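Local coordinates for protein CdiI toxin (Salmonella enterica subsp. enterica serovar Rubislaw str. ATCC 10717, PDB 4ZQU) that neutralises its cognate CdiA toxin as the immunity protein of a contact-dependent growth inhibition module, at residues E52-K55 against D56-H60; I72-H75 against P76-F80; A166-R169 against L170-R174. All blocks are in the same frame, centred on the assembly; numbering follows the deposited sequence.

Contact 1: residues E52-K55 against D56-H60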
loop_
_atom_site.group_PDB
_atom_site.type_symbol
_atom_site.label_atom_id
_atom_site.label_comp_id
_atom_site.label_asym_id
_atom_site.label_seq_id
_atom_site.Cartn_x
_atom_site.Cartn_y
_atom_site.Cartn_z
ATOM N N GLU B 52 -15.161 16.253 12.385
ATOM C CA GLU B 52 -14.657 17.476 11.776
ATOM C C GLU B 52 -13.150 17.373 11.583
ATOM O O GLU B 52 -12.585 18.007 10.693
ATOM C CB GLU B 52 -15.012 18.697 12.627
ATOM C CG GLU B 52 -16.489 19.055 12.602
ATOM C CD GLU B 52 -16.782 20.371 13.289
ATOM O OE1 GLU B 52 -15.863 20.929 13.926
ATOM O OE2 GLU B 52 -17.929 20.852 13.187
ATOM N N MET B 53 -12.508 16.567 12.424
ATOM C CA MET B 53 -11.091 16.252 12.265
ATOM C C MET B 53 -10.867 15.476 10.978
ATOM O O MET B 53 -9.913 15.723 10.245
ATOM C CB MET B 53 -10.572 15.440 13.456
ATOM C CG MET B 53 -10.325 16.246 14.719
ATOM S SD MET B 53 -10.122 15.207 16.182
ATOM C CE MET B 53 -8.963 13.970 15.598
ATOM N N VAL B 54 -11.757 14.528 10.711
ATOM C CA VAL B 54 -11.669 13.727 9.503
ATOM C C VAL B 54 -11.959 14.581 8.270
ATOM O O VAL B 54 -11.268 14.473 7.260
ATOM C CB VAL B 54 -12.639 12.528 9.551
ATOM C CG1 VAL B 54 -12.625 11.772 8.233
ATOM C CG2 VAL B 54 -12.273 11.598 10.698
ATOM N N LYS B 55 -12.964 15.445 8.360
ATOM C CA LYS B 55 -13.350 16.267 7.217
ATOM C C LYS B 55 -12.298 17.324 6.888
ATOM O O LYS B 55 -12.013 17.584 5.718
ATOM C CB LYS B 55 -14.705 16.931 7.466
ATOM C CG LYS B 55 -15.696 16.692 6.336
ATOM C CD LYS B 55 -17.004 17.440 6.537
ATOM C CE LYS B 55 -17.828 17.448 5.251
ATOM N NZ LYS B 55 -17.319 16.473 4.239
ATOM N N ASP B 56 -11.721 17.928 7.923
ATOM C CA ASP B 56 -10.686 18.940 7.741
ATOM C C ASP B 56 -9.434 18.331 7.113
ATOM O O ASP B 56 -8.792 18.945 6.261
ATOM C CB ASP B 56 -10.346 19.599 9.076
ATOM C CG ASP B 56 -9.270 20.655 8.947
ATOM O OD1 ASP B 56 -9.568 21.755 8.435
ATOM O OD2 ASP B 56 -8.126 20.388 9.368
ATOM N N ALA B 57 -9.098 17.118 7.538
ATOM C CA ALA B 57 -7.972 16.384 6.973
ATOM C C ALA B 57 -8.227 16.040 5.510
ATOM O O ALA B 57 -7.326 16.123 4.678
ATOM C CB ALA B 57 -7.707 15.123 7.776
ATOM N N LEU B 58 -9.463 15.654 5.207
ATOM C CA LEU B 58 -9.859 15.315 3.844
ATOM C C LEU B 58 -9.784 16.523 2.922
ATOM O O LEU B 58 -9.458 16.395 1.741
ATOM C CB LEU B 58 -11.279 14.739 3.820
ATOM C CG LEU B 58 -11.458 13.286 4.255
ATOM C CD1 LEU B 58 -12.927 12.923 4.302
ATOM C CD2 LEU B 58 -10.725 12.374 3.302
ATOM N N SER B 59 -10.092 17.694 3.466
ATOM C CA SER B 59 -10.104 18.917 2.679
ATOM C C SER B 59 -8.699 19.298 2.215
ATOM O O SER B 59 -8.539 20.042 1.249
ATOM C CB SER B 59 -10.724 20.062 3.482
ATOM O OG SER B 59 -10.036 20.260 4.703
ATOM N N HIS B 60 -7.688 18.781 2.907
ATOM C CA HIS B 60 -6.301 19.067 2.557
ATOM C C HIS B 60 -5.697 17.989 1.670
ATOM O O HIS B 60 -4.517 18.047 1.327
ATOM C CB HIS B 60 -5.456 19.226 3.820
ATOM C CG HIS B 60 -5.739 20.485 4.573
ATOM N ND1 HIS B 60 -6.870 20.653 5.343
ATOM C CD2 HIS B 60 -5.050 21.649 4.656
ATOM C CE1 HIS B 60 -6.860 21.860 5.876
ATOM N NE2 HIS B 60 -5.769 22.485 5.477
#
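The later turns of helix 47-59 carry this contact, in which Val54 and Leu58, one turn apart, lie side by side and point the same way. Leu58 CG stands anti to its carbonyl carbon (chi1 -78°), which turns the side chain back over the preceding turn. Its CD1 thereby comes 4.1 Å from CG1 of Val54, the methyl that sits anti to its own nitrogen and leans forward along the helix. The same bend lays Leu58 CG 3.2 Å from Val54 O, a close approach over a carbonyl that also accepts the Leu58 amide at 3.0 Å. Ala57 repeats the pattern more modestly, its CB lying 3.4 Å from Met53 O. Regular alpha-helical bonding underlies all of this: the amides of Asp56, Ala57, Leu58 and Ser59 reach back four residues to the carbonyls of Glu52, Met53, Val54 and Lys55 respectively.

The helix is laid against the antiparallel sheet. Met53 and Ala57 rest on Val21 of strand 19-26, Leu58 on Ile122 and Cys124 of strand 118-124, while Val54 faces Ile164 and Leu168 of helix 161-172. Lys55 and Glu52 occupy exposed positions.

Polar groups tie the side facing strand 30-41. Asp56 OD2 is hydrogen-bonded to His39 NE2. The main-chain oxygen of Asp56 accepts a bond from His60 ND1 at 2.7 Å. That oxygen lies at the edge of the imidazole, practically in the ring plane, and the N-H points at it at 161°, which restrains the rotation of the ring where the chain leaves the helix.

Contact 2: residues I72-H75 against P76-F80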
loop_
_atom_site.group_PDB
_atom_site.type_symbol
_atom_site.label_atom_id
_atom_site.label_comp_id
_atom_site.label_asym_id
_atom_site.label_seq_id
_atom_site.Cartn_x
_atom_site.Cartn_y
_atom_site.Cartn_z
ATOM N N ILE B 72 -0.558 7.373 -21.781
ATOM C CA ILE B 72 -1.853 6.890 -21.308
ATOM C C ILE B 72 -2.861 8.020 -21.170
ATOM O O ILE B 72 -2.536 9.184 -21.388
ATOM C CB ILE B 72 -1.740 6.210 -19.933
ATOM C CG1 ILE B 72 -1.213 7.217 -18.909
ATOM C CG2 ILE B 72 -0.858 4.971 -19.997
ATOM C CD1 ILE B 72 -1.269 6.730 -17.504
ATOM N N TRP B 73 -4.082 7.663 -20.790
ATOM C CA TRP B 73 -5.075 8.645 -20.377
ATOM C C TRP B 73 -4.829 9.028 -18.927
ATOM O O TRP B 73 -4.586 8.164 -18.083
ATOM C CB TRP B 73 -6.497 8.097 -20.534
ATOM C CG TRP B 73 -7.572 9.064 -20.103
ATOM C CD1 TRP B 73 -8.228 9.965 -20.893
ATOM C CD2 TRP B 73 -8.110 9.224 -18.781
ATOM N NE1 TRP B 73 -9.140 10.674 -20.147
ATOM C CE2 TRP B 73 -9.088 10.241 -18.849
ATOM C CE3 TRP B 73 -7.864 8.610 -17.549
ATOM C CZ2 TRP B 73 -9.815 10.654 -17.732
ATOM C CZ3 TRP B 73 -8.587 9.022 -16.442
ATOM C CH2 TRP B 73 -9.550 10.034 -16.542
ATOM N N ILE B 74 -4.886 10.321 -18.635
ATOM C CA ILE B 74 -4.806 10.772 -17.255
ATOM C C ILE B 74 -5.932 11.754 -16.963
ATOM O O ILE B 74 -6.372 12.489 -17.847
ATOM C CB ILE B 74 -3.441 11.419 -16.939
ATOM C CG1 ILE B 74 -3.119 12.528 -17.944
ATOM C CG2 ILE B 74 -2.343 10.368 -16.927
ATOM C CD1 ILE B 74 -3.318 13.933 -17.400
ATOM N N HIS B 75 -6.400 11.750 -15.719
ATOM C CA HIS B 75 -7.473 12.637 -15.295
ATOM C C HIS B 75 -7.076 14.103 -15.474
ATOM O O HIS B 75 -5.977 14.505 -15.092
ATOM C CB HIS B 75 -7.842 12.359 -13.838
ATOM C CG HIS B 75 -9.251 12.730 -13.492
ATOM N ND1 HIS B 75 -9.651 14.037 -13.314
ATOM C CD2 HIS B 75 -10.345 11.966 -13.291
ATOM C CE1 HIS B 75 -10.938 14.059 -13.020
ATOM N NE2 HIS B 75 -11.386 12.818 -12.997
ATOM N N PRO B 76 -7.969 14.905 -16.075
ATOM C CA PRO B 76 -7.702 16.325 -16.328
ATOM C C PRO B 76 -7.608 17.175 -15.060
ATOM O O PRO B 76 -7.163 18.319 -15.126
ATOM C CB PRO B 76 -8.902 16.758 -17.178
ATOM C CG PRO B 76 -9.960 15.769 -16.878
ATOM C CD PRO B 76 -9.252 14.476 -16.654
ATOM N N GLU B 77 -8.018 16.625 -13.925
ATOM C CA GLU B 77 -8.030 17.384 -12.680
ATOM C C GLU B 77 -6.786 17.128 -11.834
ATOM O O GLU B 77 -6.525 17.848 -10.868
ATOM C CB GLU B 77 -9.272 17.037 -11.861
ATOM C CG GLU B 77 -10.520 17.806 -12.243
ATOM C CD GLU B 77 -11.667 17.523 -11.297
ATOM O OE1 GLU B 77 -12.537 16.691 -11.639
ATOM O OE2 GLU B 77 -11.697 18.139 -10.210
ATOM N N VAL B 78 -6.024 16.102 -12.197
ATOM C CA VAL B 78 -4.934 15.635 -11.350
ATOM C C VAL B 78 -3.763 16.621 -11.349
ATOM O O VAL B 78 -3.481 17.272 -12.356
ATOM C CB VAL B 78 -4.453 14.223 -11.786
ATOM C CG1 VAL B 78 -3.616 14.288 -13.057
ATOM C CG2 VAL B 78 -3.672 13.557 -10.668
ATOM N N THR B 79 -3.109 16.754 -10.198
ATOM C CA THR B 79 -1.916 17.586 -10.088
ATOM C C THR B 79 -0.683 16.687 -10.028
ATOM O O THR B 79 -0.801 15.463 -10.102
ATOM C CB THR B 79 -1.964 18.509 -8.852
ATOM O OG1 THR B 79 -1.867 17.729 -7.656
ATOM C CG2 THR B 79 -3.263 19.304 -8.831
ATOM N N PHE B 80 0.497 17.287 -9.904
ATOM C CA PHE B 80 1.731 16.509 -9.923
ATOM C C PHE B 80 2.702 16.914 -8.819
ATOM O O PHE B 80 2.881 18.099 -8.534
ATOM C CB PHE B 80 2.411 16.633 -11.288
ATOM C CG PHE B 80 1.503 16.319 -12.441
ATOM C CD1 PHE B 80 1.090 15.017 -12.681
ATOM C CD2 PHE B 80 1.057 17.325 -13.284
ATOM C CE1 PHE B 80 0.247 14.725 -13.739
ATOM C CE2 PHE B 80 0.217 17.039 -14.347
ATOM C CZ PHE B 80 -0.189 15.737 -14.575
HETATM O O HOH W 1 -13.812 13.465 -11.327
#
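Pro76 packs its CD against Trp73 CZ2 at 4.0 Å, the two side chains meeting at a slant, and takes the second position of a type I beta turn running from His75 to Val78. Next comes Glu77, whose amide donates to His75 ND1 at 3.1 Å and 154°. The Glu77 amide nitrogen sits at the edge of the imidazole, nearly in its plane. The histidine CG is anti to the backbone nitrogen (chi1 -154°), which swings the ring forward beside the turn. Glu77 then runs alongside it, with CB 3.4 Å from His75 ND1 and OE1 3.4 Å from His75 CE1; the carboxylate and ring planes are 54° apart. A water lies 3.0 Å from His75 NE2 and gives a weak bond to Glu77 OE1, loosely bridging the far ends of both groups. Val78 closes the turn through a weak bond from its N to His75 O at 3.3 Å, while its CG1 crowds the same oxygen and loosely meets Ile74 CD1. Beyond it, Thr79 and Phe80 enter strand 79-80, which pairs in parallel with strand 64-65; Val78 rests on Leu65 and Tyr27, and the His75 ring meets Phe63 edge-to-face.

Contact 3: residues A166-R169 against L170-R174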
loop_
_atom_site.group_PDB
_atom_site.type_symbol
_atom_site.label_atom_id
_atom_site.label_comp_id
_atom_site.label_asym_id
_atom_site.label_seq_id
_atom_site.Cartn_x
_atom_site.Cartn_y
_atom_site.Cartn_z
ATOM N N ALA B 166 -18.915 9.073 14.073
ATOM C CA ALA B 166 -19.579 7.872 14.569
ATOM C C ALA B 166 -19.255 6.659 13.703
ATOM O O ALA B 166 -19.028 5.561 14.214
ATOM C CB ALA B 166 -21.082 8.088 14.632
ATOM N N GLY B 167 -19.238 6.863 12.390
ATOM C CA GLY B 167 -18.908 5.800 11.462
ATOM C C GLY B 167 -17.474 5.336 11.620
ATOM O O GLY B 167 -17.166 4.157 11.444
ATOM N N LEU B 168 -16.596 6.272 11.961
ATOM C CA LEU B 168 -15.186 5.964 12.159
ATOM C C LEU B 168 -14.995 5.023 13.342
ATOM O O LEU B 168 -14.214 4.076 13.272
ATOM C CB LEU B 168 -14.380 7.248 12.365
ATOM C CG LEU B 168 -12.872 7.095 12.570
ATOM C CD1 LEU B 168 -12.262 6.223 11.485
ATOM C CD2 LEU B 168 -12.211 8.460 12.588
ATOM N N ARG B 169 -15.719 5.284 14.425
ATOM C CA ARG B 169 -15.630 4.441 15.610
ATOM C C ARG B 169 -16.198 3.054 15.338
ATOM O O ARG B 169 -15.739 2.062 15.904
ATOM C CB ARG B 169 -16.353 5.094 16.785
ATOM C CG ARG B 169 -15.741 6.421 17.185
ATOM C CD ARG B 169 -15.416 6.444 18.661
ATOM N NE ARG B 169 -14.727 7.670 19.049
ATOM C CZ ARG B 169 -14.181 7.868 20.244
ATOM N NH1 ARG B 169 -14.247 6.916 21.166
ATOM N NH2 ARG B 169 -13.569 9.012 20.518
ATOM N N LEU B 170 -17.193 2.992 14.458
ATOM C CA LEU B 170 -17.764 1.720 14.044
ATOM C C LEU B 170 -16.725 0.899 13.291
ATOM O O LEU B 170 -16.668 -0.321 13.427
ATOM C CB LEU B 170 -19.002 1.939 13.174
ATOM C CG LEU B 170 -19.626 0.687 12.553
ATOM C CD1 LEU B 170 -20.009 -0.318 13.628
ATOM C CD2 LEU B 170 -20.831 1.056 11.705
ATOM N N ALA B 171 -15.901 1.577 12.503
ATOM C CA ALA B 171 -14.853 0.904 11.749
ATOM C C ALA B 171 -13.700 0.503 12.662
ATOM O O ALA B 171 -13.062 -0.527 12.449
ATOM C CB ALA B 171 -14.359 1.788 10.625
ATOM N N LEU B 172 -13.442 1.322 13.679
ATOM C CA LEU B 172 -12.383 1.039 14.644
ATOM C C LEU B 172 -12.706 -0.195 15.479
ATOM O O LEU B 172 -11.806 -0.894 15.943
ATOM C CB LEU B 172 -12.152 2.244 15.559
ATOM C CG LEU B 172 -11.363 3.417 14.971
ATOM C CD1 LEU B 172 -11.435 4.634 15.884
ATOM C CD2 LEU B 172 -9.914 3.018 14.728
ATOM N N SER B 173 -13.995 -0.460 15.667
ATOM C CA SER B 173 -14.430 -1.633 16.418
ATOM C C SER B 173 -14.481 -2.873 15.527
ATOM O O SER B 173 -14.662 -3.988 16.014
ATOM C CB SER B 173 -15.798 -1.385 17.057
ATOM O OG SER B 173 -16.789 -1.162 16.070
ATOM N N ARG B 174 -14.321 -2.672 14.223
ATOM C CA ARG B 174 -14.351 -3.776 13.269
ATOM C C ARG B 174 -12.949 -4.232 12.881
ATOM O O ARG B 174 -12.788 -5.152 12.079
ATOM C CB ARG B 174 -15.136 -3.379 12.015
ATOM C CG ARG B 174 -16.635 -3.254 12.235
ATOM C CD ARG B 174 -17.361 -2.863 10.955
ATOM N NE ARG B 174 -18.803 -2.754 11.161
ATOM C CZ ARG B 174 -19.675 -2.439 10.209
ATOM N NH1 ARG B 174 -19.257 -2.201 8.973
ATOM N NH2 ARG B 174 -20.970 -2.361 10.490
#
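Leu172 folds back over Leu168, one turn earlier on helix 161-172. Its CB lies 3.6 Å from Leu168 O and equally far from Arg169 O, straddling two carbonyls. With CG anti to the carbonyl carbon (chi1 -77°), the chain heads toward the previous turn, and CG comes 3.4 Å from Leu168 O. At the tip, CD1 passes the same oxygen and makes a loose apolar contact with Leu168 CG at 4.4 Å. Leu168 O is thus covered by a side chain while it accepts the Leu172 amide at 2.9 Å and, weakly, that of Ala171. Helical bonds from Leu170 N to Ala166 O, Ala171 N to Gly167 O and Ser173 N to Arg169 O complete the backbone.

Past the leucine, Ser173 OG donates to Leu170 O at 2.8 Å, approaching from above the carbonyl plane. The Arg174 guanidinium places one face over Leu170 CG, and its NH1 is held by Asp151 O. Leu168 and Ala171 reach Cys120 and Ile131 of the sheet, Leu168 also touching helix 47-59, whereas Leu170 and Ser173 are exposed: the pattern of an amphipathic helix packed on an antiparallel sheet.

In the fold
Along the chain the three contacts follow in series. Contacts 1 and 3 belong to helices 47-59 and 161-172, with centres 17 Å apart. Both helices pack on strand 118-124 of the antiparallel sheet, and they touch directly where Val54 CG2 meets Leu168 CD2 at 3.7 Å, so the two distant parts of the sequence share one hydrophobic core. Contact 2 stands apart in the turn leading into strand 79-80, its centre 23 Å from that of contact 1 and 33 Å from that of contact 3, which lies on the opposite side of the chain's centre from it. Of the three, only contact 2 touches the bound toxin chain, through Ile72 packing on Ala30 of CdiA-CT toxin.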